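PDB 4L9A: AB hydrolase-1 domain-containing protein from Streptococcus mutans, which is an alpha/beta hydrolase that probably acts as a carboxylesterase, cleaving ester bonds. Local coordinates for residues Asn22-Asn27 with Phe104-Phe109. Numbering follows the deposited sequence.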
loop_
_atom_site.group_PDB
_atom_site.type_symbol
_atom_site.label_atom_id
_atom_site.label_comp_id
_atom_site.label_asym_id
_atom_site.label_seq_id
_atom_site.Cartn_x
_atom_site.Cartn_y
_atom_site.Cartn_z
ATOM N N ASN A 22 7.737 -14.268 -9.369
ATOM C CA ASN A 22 7.644 -14.146 -10.820
ATOM C C ASN A 22 7.146 -12.760 -11.227
ATOM O O ASN A 22 6.099 -12.286 -10.762
ATOM C CB ASN A 22 6.741 -15.237 -11.389
ATOM C CG ASN A 22 7.210 -16.629 -11.012
ATOM O OD1 ASN A 22 8.397 -16.945 -11.113
ATOM N ND2 ASN A 22 6.279 -17.468 -10.558
ATOM N N LYS A 23 7.917 -12.106 -12.088
ATOM C CA LYS A 23 7.575 -10.788 -12.594
ATOM C C LYS A 23 6.701 -10.940 -13.834
ATOM O O LYS A 23 6.990 -11.760 -14.705
ATOM C CB LYS A 23 8.854 -10.020 -12.943
ATOM C CG LYS A 23 9.869 -9.976 -11.799
ATOM C CD LYS A 23 11.157 -9.276 -12.206
ATOM C CE LYS A 23 12.163 -9.256 -11.061
ATOM N NZ LYS A 23 13.457 -8.635 -11.478
ATOM N N GLU A 24 5.631 -10.160 -13.916
ATOM C CA GLU A 24 4.758 -10.208 -15.082
ATOM C C GLU A 24 4.007 -8.906 -15.301
ATOM O O GLU A 24 3.398 -8.358 -14.366
ATOM C CB GLU A 24 3.761 -11.365 -14.962
ATOM C CG GLU A 24 2.803 -11.505 -16.145
ATOM C CD GLU A 24 1.813 -12.650 -15.964
ATOM O OE1 GLU A 24 1.944 -13.407 -14.978
ATOM O OE2 GLU A 24 0.898 -12.789 -16.803
HETATM N N MSE A 25 4.059 -8.409 -16.536
HETATM C CA MSE A 25 3.190 -7.315 -16.959
HETATM C C MSE A 25 1.833 -7.911 -17.284
HETATM O O MSE A 25 1.702 -8.643 -18.253
HETATM C CB MSE A 25 3.741 -6.612 -18.207
HETATM C CG MSE A 25 4.984 -5.778 -17.977
HETATM SE SE MSE A 25 4.665 -4.212 -16.809
HETATM C CE MSE A 25 5.627 -2.865 -17.886
ATOM N N VAL A 26 0.825 -7.608 -16.467
ATOM C CA VAL A 26 -0.520 -8.114 -16.716
ATOM C C VAL A 26 -1.332 -7.069 -17.474
ATOM O O VAL A 26 -1.292 -5.888 -17.141
ATOM C CB VAL A 26 -1.236 -8.444 -15.385
ATOM C CG1 VAL A 26 -2.640 -8.970 -15.651
ATOM C CG2 VAL A 26 -0.416 -9.445 -14.601
ATOM N N ASN A 27 -2.072 -7.496 -18.488
ATOM C CA ASN A 27 -2.869 -6.556 -19.272
ATOM C C ASN A 27 -4.126 -6.085 -18.549
ATOM O O ASN A 27 -4.815 -6.883 -17.915
ATOM C CB ASN A 27 -3.241 -7.164 -20.622
ATOM C CG ASN A 27 -2.050 -7.274 -21.553
ATOM O OD1 ASN A 27 -1.175 -6.403 -21.566
ATOM N ND2 ASN A 27 -2.011 -8.350 -22.338
ATOM N N PHE A 104 -6.524 -9.822 -10.108
ATOM C CA PHE A 104 -6.916 -10.902 -9.210
ATOM C C PHE A 104 -7.368 -12.119 -10.025
ATOM O O PHE A 104 -6.971 -13.246 -9.742
ATOM C CB PHE A 104 -8.047 -10.482 -8.259
ATOM C CG PHE A 104 -7.571 -9.813 -6.985
ATOM C CD1 PHE A 104 -6.431 -9.023 -6.976
ATOM C CD2 PHE A 104 -8.267 -9.990 -5.792
ATOM C CE1 PHE A 104 -5.992 -8.411 -5.808
ATOM C CE2 PHE A 104 -7.832 -9.385 -4.620
ATOM C CZ PHE A 104 -6.691 -8.592 -4.630
ATOM N N GLU A 105 -8.210 -11.883 -11.028
ATOM C CA GLU A 105 -8.775 -12.980 -11.825
ATOM C C GLU A 105 -7.717 -13.689 -12.670
ATOM O O GLU A 105 -7.911 -14.822 -13.104
ATOM C CB GLU A 105 -9.910 -12.481 -12.725
ATOM C CG GLU A 105 -11.069 -11.845 -11.967
ATOM C CD GLU A 105 -11.599 -12.730 -10.850
ATOM O OE1 GLU A 105 -11.990 -13.884 -11.140
ATOM O OE2 GLU A 105 -11.619 -12.268 -9.684
ATOM N N HIS A 106 -6.600 -13.012 -12.896
ATOM C CA HIS A 106 -5.505 -13.558 -13.683
ATOM C C HIS A 106 -4.785 -14.696 -12.959
ATOM O O HIS A 106 -4.183 -15.556 -13.602
ATOM C CB HIS A 106 -4.520 -12.441 -14.026
ATOM C CG HIS A 106 -3.435 -12.842 -14.979
ATOM N ND1 HIS A 106 -3.662 -13.057 -16.323
ATOM C CD2 HIS A 106 -2.105 -13.027 -14.788
ATOM C CE1 HIS A 106 -2.522 -13.369 -16.915
ATOM N NE2 HIS A 106 -1.561 -13.350 -16.008
ATOM N N PHE A 107 -4.851 -14.711 -11.627
ATOM C CA PHE A 107 -4.145 -15.733 -10.841
ATOM C C PHE A 107 -5.071 -16.700 -10.107
ATOM O O PHE A 107 -6.276 -16.463 -10.013
ATOM C CB PHE A 107 -3.175 -15.086 -9.855
ATOM C CG PHE A 107 -2.095 -14.283 -10.509
ATOM C CD1 PHE A 107 -1.010 -14.914 -11.102
ATOM C CD2 PHE A 107 -2.155 -12.902 -10.533
ATOM C CE1 PHE A 107 -0.002 -14.176 -11.709
ATOM C CE2 PHE A 107 -1.153 -12.156 -11.139
ATOM C CZ PHE A 107 -0.075 -12.805 -11.739
ATOM N N LYS A 108 -4.495 -17.778 -9.571
ATOM C CA LYS A 108 -5.280 -18.919 -9.087
ATOM C C LYS A 108 -5.841 -18.804 -7.662
ATOM O O LYS A 108 -6.836 -19.452 -7.335
ATOM C CB LYS A 108 -4.479 -20.225 -9.225
ATOM C CG LYS A 108 -4.193 -20.643 -10.665
ATOM C CD LYS A 108 -3.251 -21.844 -10.717
ATOM C CE LYS A 108 -3.363 -22.591 -12.045
ATOM N NZ LYS A 108 -3.122 -21.687 -13.204
ATOM N N PHE A 109 -5.207 -17.999 -6.810
ATOM C CA PHE A 109 -5.609 -17.944 -5.401
ATOM C C PHE A 109 -7.113 -17.737 -5.241
ATOM O O PHE A 109 -7.728 -16.994 -6.000
ATOM C CB PHE A 109 -4.819 -16.878 -4.632
ATOM C CG PHE A 109 -5.128 -15.461 -5.036
ATOM C CD1 PHE A 109 -4.413 -14.839 -6.049
ATOM C CD2 PHE A 109 -6.102 -14.730 -4.365
ATOM C CE1 PHE A 109 -4.679 -13.513 -6.404
ATOM C CE2 PHE A 109 -6.379 -13.410 -4.711
ATOM C CZ PHE A 109 -5.660 -12.798 -5.739
#
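E24 and H106 join the edge strand 22-26 to the end of helix 93-106 through a His-carboxylate hydrogen bond. NE2 of H106 donates to OE2 of E24 at 2.6 Å, a short but bent bond with an N-H...O angle of 142°. The donor stands above the carboxylate plane, and the oxygen is tilted from the imidazole plane. Glutamate suits the place by its long arm and anionic acceptor; the extended chain, CG anti to the backbone N (chi1 -180°), brings the acid to NE2. A carboxylate this close would probably favour a protonated imidazole.

Apolar contacts flank this bond. V26 lays CG1 over one face of the H106 ring, a CH-pi contact 4.2 Å from the centroid, while its CG2 lies 4.0 Å from CD2 of H106. Beta branching lets V26 offer both methyls here, and histidine offers the acid an N-H and the valine a flat face. CZ of F107 lies 4.4 Å from V26 CG2.

The E24 carboxylate also makes a van der Waals approach to F107, OE1 lying obliquely 3.9 Å from CZ.

Alongside it in the sheet, the strand pairs with antiparallel strand 33-38, T35 bonding to the backbone of E24. An aromatic suits position 107, meeting V26 while stacking on H37 of that strand; F107 also touches L73 of strand 71-75. The contact thus joins the C-terminal part of helix 93-106 and the loop after it to edge strand 22-26, at the margin of the alpha/beta hydrolase sheet, just before strand 111-117.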